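Local coordinates for glycoside Hydrolase (Bacteroides uniformis, PDB 5TA0), which probably hydrolyses agarose-type galactans, as a gut bacterial glycoside hydrolase with an alpha/beta barrel, and is held here in complex with neoagarooctaose, at residues I307-Y310 with S311-L315; G258-N261 with A262-Q266. All coordinates share one frame; numbering follows the deposited sequence.

Contact 1: I307-Y310 with S311-L315; sequences IEQY and SMIKL
Ser311 addresses Ile307 twice, for both its backbone N and its hydroxyl donate to the carbonyl oxygen one turn earlier. Ser311 OG lies 2.7 Å from Ile307 O and Ser311 N lies 3.0 Å from the same oxygen. The two donors come from opposite faces of the carbonyl plane, the hydroxyl standing 37° above it. With OG turned back beside the backbone N (chi1 -61°), the serine meets its own polar need inside the helix, close to the apolar side chain of Phe278. The next carbonyls follow the regular alpha-helical pattern: Met312 N donates to Glu308 O, Ile313 N to Gln309 O, and Lys314 N to Tyr310 O, the last at 2.9 Å. These are the last turns of helix 298-315, the helix of a beta-alpha-beta crossover between the parallel strands 277-285 and 321-326. On the side that meets strand 523-538, Gln309 bends at its second torsion and brings NE2 to 3.7 Å from Ile313 CD1, while the same amide nitrogen is satisfied by Ala532 O. Tyr310 and Lys314 run side by side in the same direction. Lys314 CB rests over one face of the phenol, 4.1 Å from the centroid of the Tyr310 ring and 25° off its normal, displaced toward the rim. The ring's hydroxyl is hydrogen-bonded to Asp269. The carboxylate of Glu308 is held from outside the turn, by salt bridges to Arg360 and Lys529 and a hydrogen bond with Tyr531.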
ATOM      1  N   ILE A 307       2.901  13.145  -2.863  1.00  6.96           N
ATOM      2  CA  ILE A 307       3.705  12.985  -1.644  1.00  7.15           C
ATOM      3  C   ILE A 307       5.200  13.030  -2.013  1.00  6.97           C
ATOM      4  O   ILE A 307       5.981  13.763  -1.405  1.00  7.26           O
ATOM      5  CB  ILE A 307       3.369  11.692  -0.892  1.00  7.54           C
ATOM      6  CG1 ILE A 307       1.937  11.744  -0.334  1.00  7.80           C
ATOM      7  CG2 ILE A 307       4.349  11.454   0.225  1.00  7.93           C
ATOM      8  CD1 ILE A 307       1.480  10.413   0.235  1.00  8.47           C
ATOM      9  N   GLU A 308       5.597  12.260  -3.026  1.00  6.94           N
ATOM     10  CA  GLU A 308       7.015  12.215  -3.415  1.00  7.30           C
ATOM     11  C   GLU A 308       7.515  13.566  -3.914  1.00  6.95           C
ATOM     12  O   GLU A 308       8.593  14.002  -3.506  1.00  7.29           O
ATOM     13  CB  GLU A 308       7.232  11.183  -4.504  1.00  8.15           C
ATOM     14  CG  GLU A 308       7.041   9.751  -4.043  1.00  8.82           C
ATOM     15  CD  GLU A 308       7.065   8.738  -5.177  1.00  9.51           C
ATOM     16  OE1 GLU A 308       6.782   7.537  -4.884  1.00 10.36           O
ATOM     17  OE2 GLU A 308       7.292   9.099  -6.362  1.00 10.38           O
ATOM     18  N   GLN A 309       6.741  14.208  -4.795  1.00  7.27           N
ATOM     19  CA  GLN A 309       7.200  15.470  -5.376  1.00  7.12           C
ATOM     20  C   GLN A 309       7.332  16.573  -4.336  1.00  6.93           C
ATOM     21  O   GLN A 309       8.319  17.326  -4.350  1.00  7.03           O
ATOM     22  CB  GLN A 309       6.250  15.917  -6.487  1.00  7.46           C
ATOM     23  CG  GLN A 309       6.527  17.308  -7.075  1.00  7.59           C
ATOM     24  CD  GLN A 309       7.794  17.366  -7.905  1.00  8.25           C
ATOM     25  OE1 GLN A 309       7.821  16.956  -9.059  1.00  9.10           O
ATOM     26  NE2 GLN A 309       8.846  17.877  -7.312  1.00  8.61           N
ATOM     27  N   TYR A 310       6.347  16.686  -3.435  1.00  7.27           N
ATOM     28  CA  TYR A 310       6.446  17.732  -2.410  1.00  7.29           C
ATOM     29  C   TYR A 310       7.530  17.412  -1.384  1.00  7.37           C
ATOM     30  O   TYR A 310       8.243  18.316  -0.910  1.00  7.82           O
ATOM     31  CB  TYR A 310       5.109  18.105  -1.771  1.00  7.77           C
ATOM     32  CG  TYR A 310       5.251  19.313  -0.903  1.00  7.67           C
ATOM     33  CD1 TYR A 310       5.150  19.232   0.481  1.00  7.93           C
ATOM     34  CD2 TYR A 310       5.609  20.531  -1.448  1.00  7.94           C
ATOM     35  CE1 TYR A 310       5.356  20.338   1.288  1.00  7.98           C
ATOM     36  CE2 TYR A 310       5.794  21.645  -0.669  1.00  8.39           C
ATOM     37  CZ  TYR A 310       5.677  21.555   0.695  1.00  8.20           C
ATOM     38  OH  TYR A 310       5.884  22.656   1.487  1.00  8.51           O
ATOM     39  N   SER A 311       7.717  16.124  -1.059  1.00  7.34           N
ATOM     40  CA  SER A 311       8.850  15.737  -0.234  1.00  7.56           C
ATOM     41  C   SER A 311      10.175  16.166  -0.861  1.00  7.95           C
ATOM     42  O   SER A 311      11.046  16.691  -0.180  1.00  8.01           O
ATOM     43  CB  SER A 311       8.828  14.238   0.033  1.00  7.72           C
ATOM     44  OG  SER A 311       7.650  13.848   0.726  1.00  7.58           O
ATOM     45  N   MET A 312      10.305  15.961  -2.168  1.00  8.26           N
ATOM     46  CA  MET A 312      11.520  16.454  -2.837  1.00  8.67           C
ATOM     47  C   MET A 312      11.682  17.961  -2.708  1.00  8.72           C
ATOM     48  O   MET A 312      12.741  18.441  -2.350  1.00  9.06           O
ATOM     49  CB  MET A 312      11.512  16.051  -4.317  1.00  9.05           C
ATOM     50  CG  MET A 312      11.846  14.585  -4.523  1.00  9.60           C
ATOM     51  SD  MET A 312      13.549  14.109  -4.133  1.00 10.35           S
ATOM     52  CE  MET A 312      14.409  15.008  -5.421  1.00 11.32           C
ATOM     53  N   ILE A 313      10.621  18.711  -2.962  1.00  8.86           N
ATOM     54  CA  ILE A 313      10.716  20.179  -2.911  1.00  9.21           C
ATOM     55  C   ILE A 313      11.084  20.665  -1.498  1.00  9.58           C
ATOM     56  O   ILE A 313      12.003  21.455  -1.321  1.00 10.35           O
ATOM     57  CB  ILE A 313       9.405  20.829  -3.388  1.00  9.62           C
ATOM     58  CG1 ILE A 313       9.238  20.643  -4.903  1.00  9.99           C
ATOM     59  CG2 ILE A 313       9.313  22.320  -3.004  1.00  9.90           C
ATOM     60  CD1 ILE A 313       7.847  20.858  -5.410  1.00 10.47           C
ATOM     61  N   LYS A 314      10.374  20.174  -0.487  1.00  9.55           N
ATOM     62  CA  LYS A 314      10.528  20.687   0.867  1.00  9.69           C
ATOM     63  C   LYS A 314      11.644  20.022   1.635  1.00  9.34           C
ATOM     64  O   LYS A 314      12.424  20.716   2.325  1.00 10.00           O
ATOM     65  CB  LYS A 314       9.202  20.530   1.621  1.00 10.08           C
ATOM     66  CG  LYS A 314       9.218  20.974   3.078  1.00 11.25           C
ATOM     67  CD  LYS A 314       9.540  22.457   3.252  1.00 12.70           C
ATOM     68  CE  LYS A 314       9.520  22.810   4.723  1.00 14.82           C
ATOM     69  NZ  LYS A 314       9.858  24.244   4.957  1.00 17.21           N
ATOM     70  N   LEU A 315      11.690  18.680   1.620  1.00  8.87           N
ATOM     71  CA  LEU A 315      12.690  17.937   2.396  1.00  9.12           C
ATOM     72  C   LEU A 315      13.966  17.638   1.608  1.00  9.20           C
ATOM     73  O   LEU A 315      14.974  17.264   2.187  1.00 10.04           O
ATOM     74  CB  LEU A 315      12.120  16.605   2.900  1.00  9.37           C
ATOM     75  CG  LEU A 315      10.790  16.727   3.654  1.00  9.83           C
ATOM     76  CD1 LEU A 315      10.291  15.327   4.017  1.00 10.31           C
ATOM     77  CD2 LEU A 315      10.963  17.594   4.898  1.00 10.47           C
TER

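Contact 2: G258-N261 with A262-Q266; sequences GRWN and ARWKQ
Trp260 and Arg259 meet Trp264, Lys265 and Arg263 in a local contact across a kink, where helix 258-262 gives way to helix 264-271 on the connection from strand 242-247 to strand 277-285 of the parallel barrel sheet. Arg263 leaves helical backbone geometry and takes the N-cap position of the second helix. The usual bonding therefore slips: Arg263 N makes weak bonds to both Arg259 O and Trp260 O, whereas Lys265 N reaches back five residues to Trp260 O at 3.0 Å. A water fills in at the break, donating to Arg259 O at 3.1 Å and accepting from Trp264 N at 3.0 Å. Further round, the amide of Gln266 turns back, and its NE2 donates to Asn261 O at 2.9 Å, in a bond only 20° from straight. The indole of Trp260 is covered on one face by Lys265 CB, 3.9 Å from the centroid of the five-membered ring of Trp260. Its six-membered ring is met by Trp264, whose CB lies 3.4 Å from Trp260 CZ3. Each indole nitrogen has a partner outside these two helical turns, Tyr535 for Trp260 and Thr247 for Trp264. Arg259 swings CG away from its backbone N (chi1 -175°) and runs out extended, laying its guanidinium flat on that of Arg263, with centres 3.8 Å apart and planes 17° from parallel. Two like charges in such a stack would be expected to repel. Asp210 would partly balance the charge on Arg263, and Phe249 O accepts from Arg259 NH1, but Arg259 NE is buried without a partner and a calcium ion about 3 Å from the Arg259 side chain probably adds positive charge.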
ATOM      1  N   GLY A 258      -7.320  22.513  -1.352  1.00  9.20           N
ATOM      2  CA  GLY A 258      -7.256  22.959   0.012  1.00  8.71           C
ATOM      3  C   GLY A 258      -6.992  21.817   0.995  1.00  8.36           C
ATOM      4  O   GLY A 258      -6.395  22.021   2.025  1.00  9.08           O
ATOM      5  N   ARG A 259      -7.464  20.618   0.663  1.00  8.49           N
ATOM      6  CA  ARG A 259      -7.226  19.466   1.568  1.00  8.55           C
ATOM      7  C   ARG A 259      -5.756  19.064   1.590  1.00  8.36           C
ATOM      8  O   ARG A 259      -5.195  18.841   2.673  1.00  9.16           O
ATOM      9  CB  ARG A 259      -8.121  18.291   1.240  1.00  8.67           C
ATOM     10  CG  ARG A 259      -7.989  17.138   2.228  1.00  9.27           C
ATOM     11  CD  ARG A 259      -9.188  16.244   2.207  1.00  9.61           C
ATOM     12  NE  ARG A 259      -8.990  14.976   2.927  1.00  9.70           N
ATOM     13  CZ  ARG A 259      -9.913  14.354   3.650  1.00 10.17           C
ATOM     14  NH1 ARG A 259      -9.660  13.156   4.183  1.00 10.51           N
ATOM     15  NH2 ARG A 259     -11.091  14.916   3.901  1.00 10.96           N
ATOM     16  N   TRP A 260      -5.145  19.004   0.412  1.00  8.05           N
ATOM     17  CA  TRP A 260      -3.694  18.852   0.320  1.00  7.97           C
ATOM     18  C   TRP A 260      -2.976  19.926   1.140  1.00  8.03           C
ATOM     19  O   TRP A 260      -2.090  19.650   1.964  1.00  7.54           O
ATOM     20  CB  TRP A 260      -3.232  18.906  -1.128  1.00  8.31           C
ATOM     21  CG  TRP A 260      -1.746  19.120  -1.217  1.00  8.36           C
ATOM     22  CD1 TRP A 260      -1.117  20.310  -1.454  1.00  8.26           C
ATOM     23  CD2 TRP A 260      -0.706  18.153  -0.982  1.00  8.22           C
ATOM     24  NE1 TRP A 260       0.251  20.150  -1.394  1.00  8.56           N
ATOM     25  CE2 TRP A 260       0.521  18.836  -1.095  1.00  8.23           C
ATOM     26  CE3 TRP A 260      -0.694  16.778  -0.683  1.00  8.53           C
ATOM     27  CZ2 TRP A 260       1.749  18.198  -0.945  1.00  8.26           C
ATOM     28  CZ3 TRP A 260       0.534  16.139  -0.550  1.00  8.34           C
ATOM     29  CH2 TRP A 260       1.733  16.851  -0.680  1.00  8.14           C
ATOM     30  N   ASN A 261      -3.341  21.191   0.897  1.00  8.03           N
ATOM     31  CA  ASN A 261      -2.643  22.302   1.524  1.00  9.08           C
ATOM     32  C   ASN A 261      -2.760  22.334   3.042  1.00  8.70           C
ATOM     33  O   ASN A 261      -1.804  22.734   3.696  1.00  9.65           O
ATOM     34  CB  ASN A 261      -3.122  23.633   0.948  1.00 10.08           C
ATOM     35  CG  ASN A 261      -2.585  23.901  -0.429  1.00 12.17           C
ATOM     36  OD1 ASN A 261      -1.483  23.497  -0.789  1.00 14.59           O
ATOM     37  ND2 ASN A 261      -3.371  24.625  -1.207  1.00 14.61           N
ATOM     38  N   ALA A 262      -3.895  21.873   3.572  1.00  8.65           N
ATOM     39  CA  ALA A 262      -4.128  21.884   5.018  1.00  8.48           C
ATOM     40  C   ALA A 262      -3.573  20.669   5.763  1.00  8.22           C
ATOM     41  O   ALA A 262      -3.392  20.729   6.972  1.00  8.13           O
ATOM     42  CB  ALA A 262      -5.623  21.975   5.288  1.00  8.93           C
ATOM     43  N   ARG A 263      -3.340  19.570   5.034  1.00  7.60           N
ATOM     44  CA  ARG A 263      -3.062  18.274   5.651  1.00  7.80           C
ATOM     45  C   ARG A 263      -1.665  17.779   5.262  1.00  7.29           C
ATOM     46  O   ARG A 263      -0.698  18.176   5.914  1.00  7.65           O
ATOM     47  CB  ARG A 263      -4.201  17.300   5.377  1.00  7.93           C
ATOM     48  CG  ARG A 263      -5.520  17.784   5.937  1.00  7.92           C
ATOM     49  CD  ARG A 263      -6.569  16.734   5.756  1.00  7.65           C
ATOM     50  NE  ARG A 263      -7.881  17.238   6.131  1.00  8.11           N
ATOM     51  CZ  ARG A 263      -8.892  16.486   6.554  1.00  7.99           C
ATOM     52  NH1 ARG A 263      -8.756  15.190   6.761  1.00  7.81           N
ATOM     53  NH2 ARG A 263     -10.060  17.062   6.837  1.00  8.49           N
ATOM     54  N   TRP A 264      -1.533  16.965   4.215  1.00  7.02           N
ATOM     55  CA  TRP A 264      -0.204  16.427   3.856  1.00  7.49           C
ATOM     56  C   TRP A 264       0.876  17.485   3.630  1.00  7.17           C
ATOM     57  O   TRP A 264       2.029  17.290   4.049  1.00  7.20           O
ATOM     58  CB  TRP A 264      -0.271  15.396   2.702  1.00  7.48           C
ATOM     59  CG  TRP A 264      -0.364  14.003   3.271  1.00  7.30           C
ATOM     60  CD1 TRP A 264      -1.497  13.300   3.550  1.00  7.45           C
ATOM     61  CD2 TRP A 264       0.721  13.229   3.755  1.00  7.14           C
ATOM     62  NE1 TRP A 264      -1.178  12.085   4.127  1.00  7.50           N
ATOM     63  CE2 TRP A 264       0.178  12.030   4.278  1.00  7.26           C
ATOM     64  CE3 TRP A 264       2.111  13.403   3.752  1.00  7.37           C
ATOM     65  CZ2 TRP A 264       0.969  11.059   4.877  1.00  7.65           C
ATOM     66  CZ3 TRP A 264       2.894  12.421   4.332  1.00  7.49           C
ATOM     67  CH2 TRP A 264       2.320  11.260   4.870  1.00  7.69           C
ATOM     68  N   LYS A 265       0.534  18.614   3.005  0.50  7.42           N
ATOM     69  CA  LYS A 265       1.522  19.684   2.853  0.50  8.00           C
ATOM     70  C   LYS A 265       2.061  20.123   4.226  0.50  7.81           C
ATOM     71  O   LYS A 265       3.272  20.252   4.422  0.50  7.71           O
ATOM     72  CB  LYS A 265       0.938  20.869   2.073  0.50  8.94           C
ATOM     73  CG  LYS A 265       1.934  21.996   1.758  0.50 10.02           C
ATOM     74  CD  LYS A 265       1.759  23.136   2.768  0.50 10.73           C
ATOM     75  CE  LYS A 265       2.300  24.516   2.368  0.50 11.42           C
ATOM     76  NZ  LYS A 265       3.762  24.671   2.340  0.50 11.82           N
ATOM     77  N   GLN A 266       1.152  20.391   5.161  1.00  7.64           N
ATOM     78  CA  GLN A 266       1.525  20.808   6.502  1.00  7.66           C
ATOM     79  C   GLN A 266       2.249  19.737   7.278  1.00  7.18           C
ATOM     80  O   GLN A 266       3.166  20.050   8.040  1.00  7.53           O
ATOM     81  CB  GLN A 266       0.293  21.277   7.302  1.00  8.22           C
ATOM     82  CG  GLN A 266      -0.491  22.431   6.690  1.00  9.29           C
ATOM     83  CD  GLN A 266       0.351  23.654   6.408  1.00 10.40           C
ATOM     84  OE1 GLN A 266       1.247  24.009   7.177  1.00 11.51           O
ATOM     85  NE2 GLN A 266       0.099  24.278   5.273  1.00 12.64           N
TER
HETATM   86  O   HOH W   1      -3.676  16.167   2.347  1.00  9.07           O

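How the contacts relate
Followed from the N terminus, the chain leaves strand 242-247, passes through contact 2 at the kink between two helices, runs along strand 277-285 and reaches contact 1 near the end of helix 298-315, before strand 321-326. The two are in series, neither nested nor crossed: contact 1 closes only helical turns, contact 2 the short bend between two helices. The centres of contact 1 and contact 2 are about 13 Å apart. Tyr310 joins them: its CB packs 3.5 Å from Trp260 CZ2, and its OH lies 3.0 Å from Lys265 NZ, a probable hydrogen bond in the modelled one of two Lys265 conformers. Both contacts also touch Tyr535, so that successive barrel connections are tied to strand 523-538 of the C-terminal beta region.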